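Local coordinates for hypothetical membrane spanning protein (PDB 2VPZ) that probably serves as the quinone-binding, membrane-spanning subunit of a polysulfide reductase, passing electrons from the quinol pool of the membrane to its partner subunits, at residues V31-L34 / A35-H39; W171-F174 / P175-V178; S183-L186 / A187-P191; L192-P195 / P196-G200. All blocks are in the same frame, centred on the assembly; numbering follows the deposited sequence.

Interaction 1: V31-L34 / A35-H39; sequences VALL and AALLH
Val31 and Ala35 start a ladder of backbone hydrogen bonds, Ala35 N to Val31 O at 2.9 Å, followed by rungs from Ala36 to Ala32, Leu37 to Leu33 and Leu38 to Leu34. Leu37 makes the straightest of them, with 175° at the hydrogen; the Ala36 rung is longer, 3.2 Å between Ala36 N and Ala32 O.

Side chains add one more bond at the far end. His39 ND1 donates to Ala35 O at 3.2 Å, and this oxygen also takes the hydrogen of His39 N. The two donors arrive from opposite faces of the carbonyl plane. Because Ala35 O lies in the plane of the imidazole, at its edge, the bond fixes which way the ring is turned.

Apolar contacts follow the same i to i+4 spacing. Leu33 CG meets Leu37 CD1 at 4.3 Å, and both side chains rest on Leu121 of helix 117-136. Leu37 and Leu38 each carry CG anti to their own carbonyl carbon (chi1 -68° and -78°), which bends them back over the preceding turn and sets Leu38 CG 3.2 Å from Leu34 O. Elsewhere Ala35 packs on Thr50 of helix 46-65 and Val31 on Ala160 of helix 148-166. Such regular pairing, with small and branched apolar side chains set between neighbouring helices, is that of a transmembrane helix inside the helical bundle of a polysulfide reductase membrane subunit.

Interaction 2: W171-F174 / P175-V178; sequences WALF and PLRV
Val178 lays its CG2 methyl over one face of the Phe174 ring, a CH-pi contact 4.1 Å from the ring centroid, displaced toward the rim where CE1 lies. Phe174 has CG anti to its amide nitrogen (chi1 167°), which carries the ring alongside the first helical turn; there it also meets Phe174 of the second subunit. On another side of the turn, Leu173 CD1 approaches Leu176 CD2 at 4.3 Å.

These contacts wrap the N-terminal start of helix 175-189. Pro175 fits this first turn because no N-H is required there for the helix's i to i+4 bonding. Leu176 N bonds Ala172 O at 2.6 Å, and Phe174 O receives Val178 N at 3.2 Å along with a weak bond from Arg177 N.

Farther out, Leu173 supports the arginine: its CD1 stands 4.0 Å above the centre of the Arg177 guanidinium plane, while CD2 comes within 3.3 Å of Arg177 NH1. With an alanine in place of Leu173 both methyls are gone, and the guanidinium would probably lose its apolar cover on that face. Arg177 NE is hydrogen-bonded to Thr220 O, and Arg177 NH2 makes a long, weak ion pair with Glu224.

Interaction 3: S183-L186 / A187-P191; sequences SLLL and ALLYP
Leu189 reaches back one helical turn to Leu185, bringing its CD1 to 4.1 Å from Leu185 CG. The two leucines start out differently. Leu185 extends with CG anti to the amide nitrogen (chi1 -173°), whereas Leu189 is folded the other way, CG opposite its carbonyl carbon at an unusually small chi1 of -40°. That fold drops Leu189 CG onto the backbone, 3.2 Å from Leu185 O, and the side chains meet at a slant. A glycine in place of Leu189 removes this whole branch, which would probably open a gap beside Leu185 and leave Ala149 of the second subunit without this apolar neighbour.

The turn belongs to the C-terminal part of the transmembrane helix 175-189. Ala187 N to Ser183 O has an ordinary length, 3.0 Å; the bond from Leu189 N to Leu185 O is somewhat longer at 3.2 Å. Leu185 O is shared, taking a weak second bond from Leu188 N.

Ala187 has its methyl close over the preceding turn, CB 3.2 Å from Ser183 O. Tyr190 touches Leu186 O with CB, at 3.5 Å, and then departs: with CG opposite the backbone nitrogen (chi1 165°) its ring is sent away from Leu186, and Tyr190 OH bonds Leu143 O. Leu185 and Leu186 face the second subunit at its Ser129 and Gly150. On helix 210-217, Leu214 receives the Ala187 methyl, and Tyr210 OH is hydrogen-bonded to Ala187 O.

Interaction 4: L192-P195 / P196-G200; sequences LTLP and PEARG
Leu194 and Pro195 form a shallow hollow that the Ala198 methyl enters: Ala198 CB lies 4.2 Å from Leu194 CB and 4.3 Å from Pro195 CD. The leucine is itself a bump on the next part of the surface, its CD1 lying 4.1 Å from Arg199 CA. Beyond the hollow, Ala198 goes on to touch Leu143 and Trp248, so this small side chain is packed on more than one side.

Pro195 holds the N-cap position of helix 196-205. Its carbonyl oxygen closes the first turn by accepting Arg199 N at 3.1 Å in a fairly straight bond (166°), with a weak bond from Ala198 N beside it. Pro196 follows as the first helical residue, where its lack of an N-H costs no bond.

Glu197 curls over the outside of this start. Its chain bends at chi2 (74°) and brings OE1 within 3.5 Å of Pro195 CB, laying the carboxylate against the proline ring; at a helix N terminus its negative charge is probably welcome.

Arg199 folds back the other way, bent at chi3, to lie along the connection it has just left. Its NE is hydrogen-bonded to Pro191 O, close by the backbone of Leu192, and its NH2 is 3.2 Å from Leu194 O. Two bumps of the connection fit the second subunit, Leu192 against Leu133 and Pro195 against Leu139 of that other copy.

Followed from the N terminus, the four interactions come in series; none nests in or crosses another. All are local, so no long loop is closed: interaction 1 lies within helix 16-41, interaction 2 starts helix 175-189, interaction 3 lies toward the other end of that helix, and interaction 4 turns the chain into helix 196-205. Interaction 1 meets interaction 2 where Leu34 and Leu38 pack on the Trp171 ring, tying the first long helix to the connection ahead of helix 175-189. Interactions 3 and 4 are joined by the hydrogen bond from Arg199 NE to Pro191 O. Interactions 2, 3 and 4 also touch the second subunit, while interaction 1 stays inside its own bundle.

Interaction 1: V31-L34 / A35-H39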
loop_
_atom_site.group_PDB
_atom_site.type_symbol
_atom_site.label_atom_id
_atom_site.label_comp_id
_atom_site.label_asym_id
_atom_site.label_seq_id
_atom_site.Cartn_x
_atom_site.Cartn_y
_atom_site.Cartn_z
ATOM N N VAL C 31 -42.119 30.402 8.300
ATOM C CA VAL C 31 -43.369 31.173 8.383
ATOM C C VAL C 31 -44.540 30.159 8.560
ATOM O O VAL C 31 -45.531 30.453 9.247
ATOM C CB VAL C 31 -43.569 32.172 7.156
ATOM C CG1 VAL C 31 -45.036 32.640 7.054
ATOM C CG2 VAL C 31 -42.648 33.407 7.353
ATOM N N ALA C 32 -44.406 28.962 7.999
ATOM C CA ALA C 32 -45.401 27.904 8.180
ATOM C C ALA C 32 -45.370 27.432 9.676
ATOM O O ALA C 32 -46.376 26.935 10.185
ATOM C CB ALA C 32 -45.123 26.689 7.238
ATOM N N LEU C 33 -44.233 27.596 10.364
ATOM C CA LEU C 33 -44.152 27.223 11.795
ATOM C C LEU C 33 -44.909 28.297 12.620
ATOM O O LEU C 33 -45.667 27.970 13.541
ATOM C CB LEU C 33 -42.679 27.077 12.312
ATOM C CG LEU C 33 -42.526 26.700 13.813
ATOM C CD1 LEU C 33 -42.918 25.234 14.049
ATOM C CD2 LEU C 33 -41.092 26.946 14.318
ATOM N N LEU C 34 -44.699 29.568 12.264
ATOM C CA LEU C 34 -45.380 30.696 12.888
ATOM C C LEU C 34 -46.915 30.558 12.726
ATOM O O LEU C 34 -47.657 30.676 13.710
ATOM C CB LEU C 34 -44.905 32.033 12.304
ATOM C CG LEU C 34 -43.449 32.394 12.652
ATOM C CD1 LEU C 34 -43.245 33.915 12.515
ATOM C CD2 LEU C 34 -43.112 31.923 14.091
ATOM N N ALA C 35 -47.392 30.308 11.510
ATOM C CA ALA C 35 -48.824 30.133 11.275
ATOM C C ALA C 35 -49.396 28.956 12.114
ATOM O O ALA C 35 -50.515 29.047 12.639
ATOM C CB ALA C 35 -49.132 29.913 9.771
ATOM N N ALA C 36 -48.636 27.870 12.255
ATOM C CA ALA C 36 -49.063 26.688 13.036
ATOM C C ALA C 36 -49.198 26.980 14.554
ATOM O O ALA C 36 -50.220 26.674 15.173
ATOM C CB ALA C 36 -48.081 25.490 12.805
ATOM N N LEU C 37 -48.148 27.570 15.134
ATOM C CA LEU C 37 -48.109 27.964 16.540
ATOM C C LEU C 37 -49.181 29.046 16.858
ATOM O O LEU C 37 -49.631 29.167 18.003
ATOM C CB LEU C 37 -46.698 28.474 16.945
ATOM C CG LEU C 37 -45.496 27.495 16.992
ATOM C CD1 LEU C 37 -44.211 28.217 17.433
ATOM C CD2 LEU C 37 -45.796 26.334 17.949
ATOM N N LEU C 38 -49.563 29.838 15.856
ATOM C CA LEU C 38 -50.584 30.893 16.012
ATOM C C LEU C 38 -51.975 30.241 16.053
ATOM O O LEU C 38 -52.775 30.528 16.942
ATOM C CB LEU C 38 -50.493 31.985 14.928
ATOM C CG LEU C 38 -49.370 33.032 15.113
ATOM C CD1 LEU C 38 -49.204 33.884 13.842
ATOM C CD2 LEU C 38 -49.657 33.920 16.341
ATOM N N HIS C 39 -52.261 29.369 15.095
ATOM C CA HIS C 39 -53.532 28.651 15.112
ATOM C C HIS C 39 -53.665 27.911 16.446
ATOM O O HIS C 39 -54.773 27.776 16.982
ATOM C CB HIS C 39 -53.653 27.636 13.971
ATOM C CG HIS C 39 -54.276 28.132 12.729
ATOM N ND1 HIS C 39 -53.555 28.721 11.732
ATOM C CD2 HIS C 39 -55.556 28.207 12.360
ATOM C CE1 HIS C 39 -54.371 29.156 10.801
ATOM N NE2 HIS C 39 -55.598 28.852 11.162
#

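Interaction 2: W171-F174 / P175-V178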
loop_
_atom_site.group_PDB
_atom_site.type_symbol
_atom_site.label_atom_id
_atom_site.label_comp_id
_atom_site.label_asym_id
_atom_site.label_seq_id
_atom_site.Cartn_x
_atom_site.Cartn_y
_atom_site.Cartn_z
ATOM N N TRP C 171 -45.050 40.250 19.163
ATOM C CA TRP C 171 -44.454 38.971 19.657
ATOM C C TRP C 171 -43.485 38.448 18.543
ATOM O O TRP C 171 -43.925 37.953 17.575
ATOM C CB TRP C 171 -45.529 37.900 19.793
ATOM C CG TRP C 171 -46.336 37.754 18.472
ATOM C CD1 TRP C 171 -47.547 38.325 18.193
ATOM C CD2 TRP C 171 -45.923 37.092 17.231
ATOM N NE1 TRP C 171 -47.898 38.073 16.885
ATOM C CE2 TRP C 171 -46.922 37.327 16.278
ATOM C CE3 TRP C 171 -44.786 36.335 16.840
ATOM C CZ2 TRP C 171 -46.831 36.831 14.944
ATOM C CZ3 TRP C 171 -44.677 35.857 15.529
ATOM C CH2 TRP C 171 -45.702 36.109 14.595
ATOM N N ALA C 172 -42.177 38.568 18.674
ATOM C CA ALA C 172 -41.250 38.120 17.623
ATOM C C ALA C 172 -39.934 38.916 17.754
ATOM O O ALA C 172 -38.858 38.334 17.553
ATOM C CB ALA C 172 -41.874 38.319 16.180
ATOM N N LEU C 173 -39.998 40.197 18.104
ATOM C CA LEU C 173 -38.740 40.983 18.292
ATOM C C LEU C 173 -37.921 40.517 19.506
ATOM O O LEU C 173 -36.746 40.897 19.625
ATOM C CB LEU C 173 -38.895 42.549 18.384
ATOM C CG LEU C 173 -37.541 43.254 18.723
ATOM C CD1 LEU C 173 -36.600 43.310 17.492
ATOM C CD2 LEU C 173 -37.779 44.664 19.288
ATOM N N PHE C 174 -38.517 39.748 20.417
ATOM C CA PHE C 174 -37.742 39.181 21.552
ATOM C C PHE C 174 -37.258 37.771 21.069
ATOM O O PHE C 174 -36.051 37.482 21.138
ATOM C CB PHE C 174 -38.562 39.143 22.883
ATOM C CG PHE C 174 -37.943 38.296 23.995
ATOM C CD1 PHE C 174 -36.672 38.571 24.520
ATOM C CD2 PHE C 174 -38.640 37.187 24.481
ATOM C CE1 PHE C 174 -36.100 37.736 25.515
ATOM C CE2 PHE C 174 -38.095 36.347 25.463
ATOM C CZ PHE C 174 -36.820 36.620 25.982
ATOM N N PRO C 175 -38.164 36.897 20.547
ATOM C CA PRO C 175 -37.672 35.586 20.069
ATOM C C PRO C 175 -36.615 35.794 18.930
ATOM O O PRO C 175 -35.654 35.034 18.832
ATOM C CB PRO C 175 -38.927 34.842 19.582
ATOM C CG PRO C 175 -40.020 35.905 19.487
ATOM C CD PRO C 175 -39.625 36.978 20.493
ATOM N N LEU C 176 -36.789 36.823 18.098
ATOM C CA LEU C 176 -35.815 37.107 17.027
ATOM C C LEU C 176 -34.400 37.365 17.606
ATOM O O LEU C 176 -33.416 36.926 17.023
ATOM C CB LEU C 176 -36.243 38.298 16.111
ATOM C CG LEU C 176 -35.196 38.895 15.128
ATOM C CD1 LEU C 176 -34.950 37.943 13.927
ATOM C CD2 LEU C 176 -35.647 40.291 14.626
ATOM N N ARG C 177 -34.290 38.031 18.757
ATOM C CA ARG C 177 -32.979 38.319 19.388
ATOM C C ARG C 177 -32.318 37.087 20.085
ATOM O O ARG C 177 -31.079 36.958 20.113
ATOM C CB ARG C 177 -33.086 39.501 20.364
ATOM C CG ARG C 177 -33.551 40.831 19.748
ATOM C CD ARG C 177 -33.442 42.009 20.730
ATOM N NE ARG C 177 -33.158 43.283 20.064
ATOM C CZ ARG C 177 -33.861 44.399 20.194
ATOM N NH1 ARG C 177 -34.924 44.424 20.981
ATOM N NH2 ARG C 177 -33.505 45.491 19.524
ATOM N N VAL C 178 -33.148 36.214 20.649
ATOM C CA VAL C 178 -32.711 34.975 21.309
ATOM C C VAL C 178 -32.161 34.020 20.213
ATOM O O VAL C 178 -31.011 33.579 20.271
ATOM C CB VAL C 178 -33.910 34.258 22.076
ATOM C CG1 VAL C 178 -33.449 32.922 22.684
ATOM C CG2 VAL C 178 -34.489 35.180 23.173
#

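Interaction 3: S183-L186 / A187-P191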
loop_
_atom_site.group_PDB
_atom_site.type_symbol
_atom_site.label_atom_id
_atom_site.label_comp_id
_atom_site.label_asym_id
_atom_site.label_seq_id
_atom_site.Cartn_x
_atom_site.Cartn_y
_atom_site.Cartn_z
ATOM N N SER C 183 -27.823 31.476 16.635
ATOM C CA SER C 183 -27.284 31.361 15.266
ATOM C C SER C 183 -25.896 32.019 15.130
ATOM O O SER C 183 -24.985 31.439 14.535
ATOM C CB SER C 183 -28.224 31.982 14.203
ATOM O OG SER C 183 -29.556 31.519 14.281
ATOM N N LEU C 184 -25.713 33.216 15.671
ATOM C CA LEU C 184 -24.414 33.874 15.530
ATOM C C LEU C 184 -23.347 33.253 16.417
ATOM O O LEU C 184 -22.159 33.296 16.088
ATOM C CB LEU C 184 -24.502 35.405 15.747
ATOM C CG LEU C 184 -25.513 36.168 14.861
ATOM C CD1 LEU C 184 -25.819 37.547 15.476
ATOM C CD2 LEU C 184 -25.012 36.307 13.408
ATOM N N LEU C 185 -23.727 32.668 17.547
ATOM C CA LEU C 185 -22.721 32.019 18.376
ATOM C C LEU C 185 -22.232 30.738 17.647
ATOM O O LEU C 185 -21.024 30.562 17.476
ATOM C CB LEU C 185 -23.211 31.684 19.805
ATOM C CG LEU C 185 -22.084 31.157 20.736
ATOM C CD1 LEU C 185 -20.937 32.192 20.847
ATOM C CD2 LEU C 185 -22.636 30.815 22.132
ATOM N N LEU C 186 -23.142 29.869 17.201
ATOM C CA LEU C 186 -22.785 28.631 16.468
ATOM C C LEU C 186 -22.007 28.945 15.132
ATOM O O LEU C 186 -21.092 28.204 14.748
ATOM C CB LEU C 186 -24.035 27.724 16.207
ATOM C CG LEU C 186 -25.042 27.391 17.335
ATOM C CD1 LEU C 186 -25.824 26.080 17.037
ATOM C CD2 LEU C 186 -24.330 27.280 18.701
ATOM N N ALA C 187 -22.353 30.048 14.458
ATOM C CA ALA C 187 -21.700 30.461 13.208
ATOM C C ALA C 187 -20.235 30.912 13.430
ATOM O O ALA C 187 -19.368 30.732 12.560
ATOM C CB ALA C 187 -22.504 31.598 12.492
ATOM N N LEU C 188 -19.973 31.479 14.605
ATOM C CA LEU C 188 -18.641 31.938 15.021
ATOM C C LEU C 188 -17.750 30.734 15.443
ATOM O O LEU C 188 -16.532 30.741 15.216
ATOM C CB LEU C 188 -18.746 32.956 16.191
ATOM C CG LEU C 188 -17.405 33.399 16.834
ATOM C CD1 LEU C 188 -16.684 34.394 15.908
ATOM C CD2 LEU C 188 -17.645 34.007 18.228
ATOM N N LEU C 189 -18.353 29.699 16.027
ATOM C CA LEU C 189 -17.609 28.504 16.448
ATOM C C LEU C 189 -17.513 27.473 15.297
ATOM O O LEU C 189 -16.794 26.486 15.396
ATOM C CB LEU C 189 -18.260 27.837 17.682
ATOM C CG LEU C 189 -18.832 28.727 18.808
ATOM C CD1 LEU C 189 -19.696 27.901 19.779
ATOM C CD2 LEU C 189 -17.699 29.442 19.563
ATOM N N TYR C 190 -18.232 27.711 14.210
ATOM C CA TYR C 190 -18.207 26.802 13.071
ATOM C C TYR C 190 -16.794 26.499 12.490
ATOM O O TYR C 190 -16.399 25.327 12.429
ATOM C CB TYR C 190 -19.161 27.262 11.953
ATOM C CG TYR C 190 -18.923 26.568 10.620
ATOM C CD1 TYR C 190 -19.066 25.180 10.485
ATOM C CD2 TYR C 190 -18.525 27.300 9.495
ATOM C CE1 TYR C 190 -18.815 24.532 9.253
ATOM C CE2 TYR C 190 -18.270 26.667 8.257
ATOM C CZ TYR C 190 -18.414 25.282 8.135
ATOM O OH TYR C 190 -18.153 24.669 6.923
ATOM N N PRO C 191 -16.011 27.540 12.071
ATOM C CA PRO C 191 -14.647 27.325 11.533
ATOM C C PRO C 191 -13.673 26.536 12.437
ATOM O O PRO C 191 -12.741 25.873 11.956
ATOM C CB PRO C 191 -14.109 28.734 11.259
ATOM C CG PRO C 191 -15.339 29.595 11.135
ATOM C CD PRO C 191 -16.381 28.961 12.046
#

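Interaction 4: L192-P195 / P196-G200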
loop_
_atom_site.group_PDB
_atom_site.type_symbol
_atom_site.label_atom_id
_atom_site.label_comp_id
_atom_site.label_asym_id
_atom_site.label_seq_id
_atom_site.Cartn_x
_atom_site.Cartn_y
_atom_site.Cartn_z
ATOM N N LEU C 192 -13.897 26.643 13.746
ATOM C CA LEU C 192 -13.060 26.000 14.787
ATOM C C LEU C 192 -13.355 24.502 14.940
ATOM O O LEU C 192 -12.657 23.751 15.644
ATOM C CB LEU C 192 -13.245 26.722 16.147
ATOM C CG LEU C 192 -12.864 28.211 16.285
ATOM C CD1 LEU C 192 -13.114 28.728 17.730
ATOM C CD2 LEU C 192 -11.383 28.417 15.879
ATOM N N THR C 193 -14.398 24.087 14.237
ATOM C CA THR C 193 -14.896 22.728 14.214
ATOM C C THR C 193 -14.357 21.968 12.973
ATOM O O THR C 193 -14.618 20.768 12.794
ATOM C CB THR C 193 -16.473 22.795 14.188
ATOM O OG1 THR C 193 -17.018 22.089 15.300
ATOM C CG2 THR C 193 -17.038 22.290 12.851
ATOM N N LEU C 194 -13.557 22.624 12.151
ATOM C CA LEU C 194 -13.038 22.025 10.919
ATOM C C LEU C 194 -11.584 21.573 10.924
ATOM O O LEU C 194 -10.788 22.053 11.752
ATOM C CB LEU C 194 -13.235 23.002 9.718
ATOM C CG LEU C 194 -14.659 23.447 9.293
ATOM C CD1 LEU C 194 -14.667 24.703 8.400
ATOM C CD2 LEU C 194 -15.368 22.292 8.578
ATOM N N PRO C 195 -11.224 20.554 10.078
ATOM C CA PRO C 195 -9.820 20.105 10.065
ATOM C C PRO C 195 -9.072 21.383 9.518
ATOM O O PRO C 195 -9.647 22.149 8.721
ATOM C CB PRO C 195 -9.799 19.000 9.000
ATOM C CG PRO C 195 -11.210 18.448 8.958
ATOM C CD PRO C 195 -12.131 19.549 9.492
ATOM N N PRO C 196 -7.803 21.617 9.928
ATOM C CA PRO C 196 -6.992 22.756 9.476
ATOM C C PRO C 196 -7.099 23.216 7.991
ATOM O O PRO C 196 -7.316 24.406 7.699
ATOM C CB PRO C 196 -5.569 22.343 9.843
ATOM C CG PRO C 196 -5.729 21.441 11.048
ATOM C CD PRO C 196 -7.046 20.696 10.790
ATOM N N GLU C 197 -6.912 22.277 7.070
ATOM C CA GLU C 197 -6.950 22.494 5.608
ATOM C C GLU C 197 -8.327 22.975 5.071
ATOM O O GLU C 197 -8.392 23.745 4.092
ATOM C CB GLU C 197 -6.503 21.215 4.874
ATOM C CG GLU C 197 -5.627 20.236 5.699
ATOM C CD GLU C 197 -6.410 19.452 6.778
ATOM O OE1 GLU C 197 -7.453 18.847 6.426
ATOM O OE2 GLU C 197 -5.965 19.440 7.957
ATOM N N ALA C 198 -9.411 22.499 5.697
ATOM C CA ALA C 198 -10.787 22.897 5.356
ATOM C C ALA C 198 -11.082 24.316 5.901
ATOM O O ALA C 198 -11.705 25.131 5.215
ATOM C CB ALA C 198 -11.827 21.875 5.891
ATOM N N ARG C 199 -10.645 24.612 7.124
ATOM C CA ARG C 199 -10.831 25.958 7.705
ATOM C C ARG C 199 -10.052 26.971 6.835
ATOM O O ARG C 199 -10.552 28.065 6.542
ATOM C CB ARG C 199 -10.333 26.078 9.151
ATOM C CG ARG C 199 -10.124 27.538 9.597
ATOM C CD ARG C 199 -9.618 27.651 11.042
ATOM N NE ARG C 199 -9.831 26.438 11.832
ATOM C CZ ARG C 199 -8.872 25.645 12.313
ATOM N NH1 ARG C 199 -7.590 25.921 12.098
ATOM N NH2 ARG C 199 -9.200 24.559 13.015
ATOM N N GLY C 200 -8.839 26.589 6.435
ATOM C CA GLY C 200 -7.993 27.406 5.576
ATOM C C GLY C 200 -8.608 27.586 4.196
ATOM O O GLY C 200 -8.441 28.629 3.551
#